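Local structure of integron gene cassette protein HFX_CASS2 (Uncultured bacterium, 3FXH) at residues 50-64 with 94-108. The protein is of unknown function, an all-helical product of a mobile integron gene cassette recovered from uncultured sewage-outfall bacteria. Numbering follows the deposited sequence.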
# COMPACT_ATOMS: atom_id res chain seq x y z
N ARG A 50 6.40 -14.55 8.18
CA ARG A 50 5.95 -15.06 6.89
C ARG A 50 5.17 -16.37 7.08
O ARG A 50 4.18 -16.63 6.40
CB ARG A 50 7.12 -15.23 5.92
CG ARG A 50 8.10 -16.33 6.29
CD ARG A 50 9.19 -16.43 5.23
NE ARG A 50 10.08 -15.27 5.25
CZ ARG A 50 10.85 -14.91 4.22
NH1 ARG A 50 10.82 -15.61 3.09
NH2 ARG A 50 11.65 -13.86 4.33
N ASP A 51 5.61 -17.18 8.03
CA ASP A 51 4.97 -18.48 8.22
C ASP A 51 3.50 -18.32 8.64
O ASP A 51 2.62 -18.99 8.10
CB ASP A 51 5.74 -19.37 9.20
CG ASP A 51 6.78 -20.24 8.51
OD1 ASP A 51 7.26 -19.86 7.41
OD2 ASP A 51 7.12 -21.31 9.05
N GLN A 52 3.24 -17.42 9.58
CA GLN A 52 1.87 -17.19 10.01
C GLN A 52 1.06 -16.56 8.89
O GLN A 52 -0.11 -16.90 8.70
CB GLN A 52 1.82 -16.33 11.27
CG GLN A 52 0.41 -16.11 11.77
CD GLN A 52 0.36 -15.30 13.04
OE1 GLN A 52 0.87 -14.17 13.10
NE2 GLN A 52 -0.25 -15.86 14.08
N PHE A 53 1.66 -15.63 8.14
CA PHE A 53 0.93 -14.99 7.07
C PHE A 53 0.50 -16.01 6.01
O PHE A 53 -0.64 -16.00 5.57
CB PHE A 53 1.72 -13.85 6.41
CG PHE A 53 1.04 -13.33 5.17
CD1 PHE A 53 -0.06 -12.50 5.28
CD2 PHE A 53 1.44 -13.75 3.91
CE1 PHE A 53 -0.73 -12.07 4.15
CE2 PHE A 53 0.79 -13.33 2.78
CZ PHE A 53 -0.31 -12.48 2.89
N HIS A 54 1.41 -16.90 5.62
CA HIS A 54 1.08 -17.90 4.60
C HIS A 54 0.03 -18.90 5.10
O HIS A 54 -0.82 -19.36 4.33
CB HIS A 54 2.34 -18.61 4.08
CG HIS A 54 3.12 -17.78 3.11
ND1 HIS A 54 2.70 -17.56 1.81
CD2 HIS A 54 4.27 -17.08 3.25
CE1 HIS A 54 3.56 -16.76 1.20
NE2 HIS A 54 4.52 -16.45 2.05
N GLU A 55 0.09 -19.24 6.38
CA GLU A 55 -0.87 -20.16 6.98
C GLU A 55 -2.28 -19.55 7.00
O GLU A 55 -3.24 -20.15 6.53
CB GLU A 55 -0.42 -20.54 8.40
CG GLU A 55 -1.45 -21.27 9.23
CD GLU A 55 -0.90 -21.71 10.59
OE1 GLU A 55 0.34 -21.68 10.76
OE2 GLU A 55 -1.70 -22.08 11.47
N LEU A 56 -2.38 -18.33 7.53
CA LEU A 56 -3.67 -17.63 7.59
C LEU A 56 -4.30 -17.44 6.20
O LEU A 56 -5.49 -17.63 6.02
CB LEU A 56 -3.50 -16.28 8.29
CG LEU A 56 -3.08 -16.41 9.75
CD1 LEU A 56 -2.82 -15.04 10.35
CD2 LEU A 56 -4.14 -17.15 10.54
N SER A 57 -3.47 -17.05 5.24
CA SER A 57 -3.95 -16.80 3.88
C SER A 57 -4.43 -18.08 3.23
O SER A 57 -5.48 -18.10 2.58
CB SER A 57 -2.85 -16.17 3.03
OG SER A 57 -2.42 -14.94 3.59
N GLU A 58 -3.65 -19.15 3.38
CA GLU A 58 -4.01 -20.44 2.83
C GLU A 58 -5.34 -20.93 3.42
O GLU A 58 -6.14 -21.58 2.73
CB GLU A 58 -2.89 -21.45 3.11
CG GLU A 58 -3.24 -22.89 2.90
CD GLU A 58 -2.08 -23.82 3.21
OE1 GLU A 58 -1.10 -23.36 3.85
OE2 GLU A 58 -2.14 -25.01 2.82
N GLN A 59 -5.56 -20.62 4.69
CA GLN A 59 -6.79 -21.00 5.36
C GLN A 59 -7.85 -19.93 5.12
O GLN A 59 -8.92 -19.95 5.72
CB GLN A 59 -6.56 -21.16 6.85
CG GLN A 59 -5.76 -22.41 7.22
CD GLN A 59 -5.20 -22.33 8.62
OE1 GLN A 59 -5.72 -21.60 9.47
NE2 GLN A 59 -4.12 -23.05 8.88
N GLU A 60 -7.52 -18.98 4.24
CA GLU A 60 -8.45 -17.94 3.84
C GLU A 60 -9.06 -17.21 5.05
O GLU A 60 -10.27 -17.03 5.12
CB GLU A 60 -9.56 -18.54 2.96
CG GLU A 60 -9.05 -19.40 1.80
CD GLU A 60 -10.06 -19.50 0.65
OE1 GLU A 60 -11.26 -19.21 0.88
OE2 GLU A 60 -9.66 -19.86 -0.48
N ARG A 61 -8.21 -16.80 6.00
CA ARG A 61 -8.69 -16.14 7.21
C ARG A 61 -7.71 -15.07 7.74
O ARG A 61 -7.70 -14.75 8.93
CB ARG A 61 -9.04 -17.16 8.29
CG ARG A 61 -7.86 -17.77 9.02
CD ARG A 61 -8.33 -18.88 9.97
NE ARG A 61 -7.21 -19.69 10.45
CZ ARG A 61 -6.63 -19.55 11.63
NH1 ARG A 61 -7.07 -18.65 12.49
NH2 ARG A 61 -5.61 -20.34 11.96
N PHE A 62 -6.91 -14.52 6.84
CA PHE A 62 -5.95 -13.50 7.21
C PHE A 62 -6.68 -12.26 7.73
O PHE A 62 -6.34 -11.70 8.77
CB PHE A 62 -5.07 -13.16 6.02
CG PHE A 62 -4.22 -11.94 6.22
CD1 PHE A 62 -3.22 -11.92 7.19
CD2 PHE A 62 -4.41 -10.82 5.43
CE1 PHE A 62 -2.42 -10.79 7.37
CE2 PHE A 62 -3.61 -9.68 5.60
CZ PHE A 62 -2.62 -9.66 6.58
N ILE A 63 -7.71 -11.84 7.01
CA ILE A 63 -8.41 -10.61 7.41
C ILE A 63 -9.16 -10.80 8.73
O ILE A 63 -9.07 -9.97 9.63
CB ILE A 63 -9.32 -10.08 6.29
CG1 ILE A 63 -8.48 -9.74 5.06
CG2 ILE A 63 -10.04 -8.81 6.76
CD1 ILE A 63 -7.47 -8.66 5.32
N ALA A 64 -9.89 -11.90 8.85
CA ALA A 64 -10.56 -12.23 10.10
C ALA A 64 -9.58 -12.23 11.27
O ALA A 64 -9.89 -11.73 12.36
CB ALA A 64 -11.24 -13.59 9.99
N ILE A 94 -12.04 -11.37 -1.03
CA ILE A 94 -10.76 -10.91 -0.51
C ILE A 94 -9.99 -12.01 0.23
O ILE A 94 -8.81 -12.23 -0.04
CB ILE A 94 -10.93 -9.64 0.36
CG1 ILE A 94 -11.39 -8.48 -0.52
CG2 ILE A 94 -9.61 -9.28 1.07
CD1 ILE A 94 -11.76 -7.26 0.27
N GLU A 95 -10.65 -12.71 1.16
CA GLU A 95 -9.97 -13.80 1.88
C GLU A 95 -9.43 -14.87 0.93
O GLU A 95 -8.32 -15.37 1.11
CB GLU A 95 -10.91 -14.45 2.90
CG GLU A 95 -11.37 -13.51 4.00
CD GLU A 95 -10.34 -13.32 5.10
OE1 GLU A 95 -9.13 -13.27 4.81
OE2 GLU A 95 -10.76 -13.21 6.27
N ASN A 96 -10.22 -15.24 -0.07
CA ASN A 96 -9.80 -16.23 -1.04
C ASN A 96 -8.66 -15.69 -1.90
O ASN A 96 -7.74 -16.42 -2.27
CB ASN A 96 -10.97 -16.65 -1.93
CG ASN A 96 -10.53 -17.51 -3.11
OD1 ASN A 96 -10.38 -18.72 -2.99
ND2 ASN A 96 -10.31 -16.87 -4.26
N ALA A 97 -8.73 -14.40 -2.22
CA ALA A 97 -7.70 -13.77 -3.04
C ALA A 97 -6.35 -13.80 -2.32
O ALA A 97 -5.33 -14.08 -2.94
CB ALA A 97 -8.10 -12.36 -3.41
N PHE A 98 -6.33 -13.54 -1.02
CA PHE A 98 -5.09 -13.67 -0.26
C PHE A 98 -4.54 -15.09 -0.35
O PHE A 98 -3.35 -15.30 -0.54
CB PHE A 98 -5.29 -13.28 1.21
CG PHE A 98 -5.08 -11.82 1.48
CD1 PHE A 98 -3.81 -11.31 1.70
CD2 PHE A 98 -6.16 -10.96 1.51
CE1 PHE A 98 -3.62 -9.97 1.95
CE2 PHE A 98 -5.98 -9.62 1.76
CZ PHE A 98 -4.70 -9.12 1.97
N GLY A 99 -5.43 -16.07 -0.19
CA GLY A 99 -5.06 -17.47 -0.27
C GLY A 99 -4.39 -17.78 -1.59
O GLY A 99 -3.33 -18.40 -1.63
N ARG A 100 -5.01 -17.32 -2.68
CA ARG A 100 -4.51 -17.58 -4.03
C ARG A 100 -3.14 -16.95 -4.27
O ARG A 100 -2.22 -17.60 -4.77
CB ARG A 100 -5.49 -17.05 -5.08
CG ARG A 100 -6.79 -17.85 -5.18
CD ARG A 100 -7.63 -17.39 -6.36
NE ARG A 100 -8.37 -16.15 -6.12
CZ ARG A 100 -8.08 -14.98 -6.68
NH1 ARG A 100 -7.04 -14.88 -7.50
NH2 ARG A 100 -8.82 -13.91 -6.41
N HIS A 101 -3.02 -15.67 -3.93
CA HIS A 101 -1.78 -14.95 -4.18
C HIS A 101 -0.65 -15.42 -3.26
O HIS A 101 0.49 -15.59 -3.71
CB HIS A 101 -1.99 -13.43 -4.11
CG HIS A 101 -2.83 -12.90 -5.23
ND1 HIS A 101 -2.30 -12.57 -6.47
CD2 HIS A 101 -4.15 -12.62 -5.31
CE1 HIS A 101 -3.27 -12.13 -7.25
NE2 HIS A 101 -4.40 -12.15 -6.57
N ALA A 102 -0.96 -15.66 -1.99
CA ALA A 102 0.08 -16.10 -1.05
C ALA A 102 0.55 -17.52 -1.38
O ALA A 102 1.58 -17.97 -0.88
CB ALA A 102 -0.40 -16.01 0.38
N ASN A 103 -0.22 -18.22 -2.20
CA ASN A 103 0.18 -19.54 -2.71
C ASN A 103 1.26 -19.47 -3.79
O ASN A 103 1.89 -20.47 -4.10
CB ASN A 103 -1.04 -20.30 -3.26
CG ASN A 103 -0.67 -21.65 -3.87
OD1 ASN A 103 -0.38 -22.61 -3.16
ND2 ASN A 103 -0.71 -21.73 -5.20
N THR A 104 1.49 -18.29 -4.36
CA THR A 104 2.41 -18.19 -5.50
C THR A 104 3.53 -17.16 -5.32
O THR A 104 4.52 -17.20 -6.05
CB THR A 104 1.68 -17.88 -6.82
OG1 THR A 104 1.11 -16.56 -6.75
CG2 THR A 104 0.59 -18.90 -7.08
N VAL A 105 3.38 -16.24 -4.37
CA VAL A 105 4.46 -15.30 -4.10
C VAL A 105 5.09 -15.51 -2.73
O VAL A 105 4.50 -16.17 -1.87
CB VAL A 105 4.00 -13.83 -4.25
CG1 VAL A 105 3.44 -13.61 -5.66
CG2 VAL A 105 2.96 -13.46 -3.16
N VAL A 106 6.28 -14.97 -2.54
CA VAL A 106 6.94 -14.95 -1.24
C VAL A 106 7.54 -13.59 -0.95
O VAL A 106 7.60 -12.72 -1.82
CB VAL A 106 8.06 -15.99 -1.15
CG1 VAL A 106 7.50 -17.39 -1.29
CG2 VAL A 106 9.14 -15.69 -2.19
N MSE A 107 7.96 -13.39 0.30
CA MSE A 107 8.53 -12.13 0.75
C MSE A 107 9.51 -11.56 -0.27
O MSE A 107 9.46 -10.38 -0.61
CB MSE A 107 9.24 -12.33 2.08
CG MSE A 107 8.36 -12.84 3.17
SE MSE A 107 7.23 -11.42 3.86
CE MSE A 107 8.58 -10.51 4.94
N GLU A 108 10.41 -12.41 -0.74
CA GLU A 108 11.53 -11.96 -1.55
C GLU A 108 11.09 -11.47 -2.92
O GLU A 108 11.85 -10.77 -3.60
CB GLU A 108 12.57 -13.07 -1.70
CG GLU A 108 13.41 -13.30 -0.45
CD GLU A 108 12.71 -14.14 0.59
OE1 GLU A 108 11.60 -14.66 0.30
OE2 GLU A 108 13.26 -14.28 1.70
O HOH W 1 7.11 -15.65 2.12
O HOH W 2 -12.31 -15.34 6.93
O HOH W 3 -7.26 -14.75 3.81
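The Glu95 carboxylate takes the first-turn amides of helix 62-69, one on each oxygen: Ile63 N gives to OE1 at 3.0 Å (N-H...O 164°) and Ala64 N to OE2 at 3.0 Å, both on the syn side but tilted about 20° from the carboxylate plane. A bend at chi2 turns the carboxylate to these amides, and a helix N-terminus would probably favour its negative charge. One water joins OE1 to Phe62 N, another OE2 to Glu60 O. At the far end Arg50 grips Glu108 end-on, NH1 to OE1 at 3.0 Å and NH2 to OE2 at 3.1 Å, while selenomethionine Met107 CG lies over the guanidinium face; Lys113 serves both, its O bonded to Arg50 NH2 and its NZ salt-bridged to Glu108 OE2. Between them His54 ND1 makes a weak bond to Ala102 O. Helix 50-58 ends in a Schellman motif with Glu60 at C-prime. The axes of helices 50-58 and 94-102 cross at -127°; Gly99 lets the backbones close to 4.3 Å between Ser57 CA and Gly99 CA. Beside them Phe98 is a knob among Phe53, Ser57, Phe62 and Ile63: Phe62 CD2 lies over its face, Phe53 CZ at its edge. Helix 116-131 packs on Phe53 and Phe62.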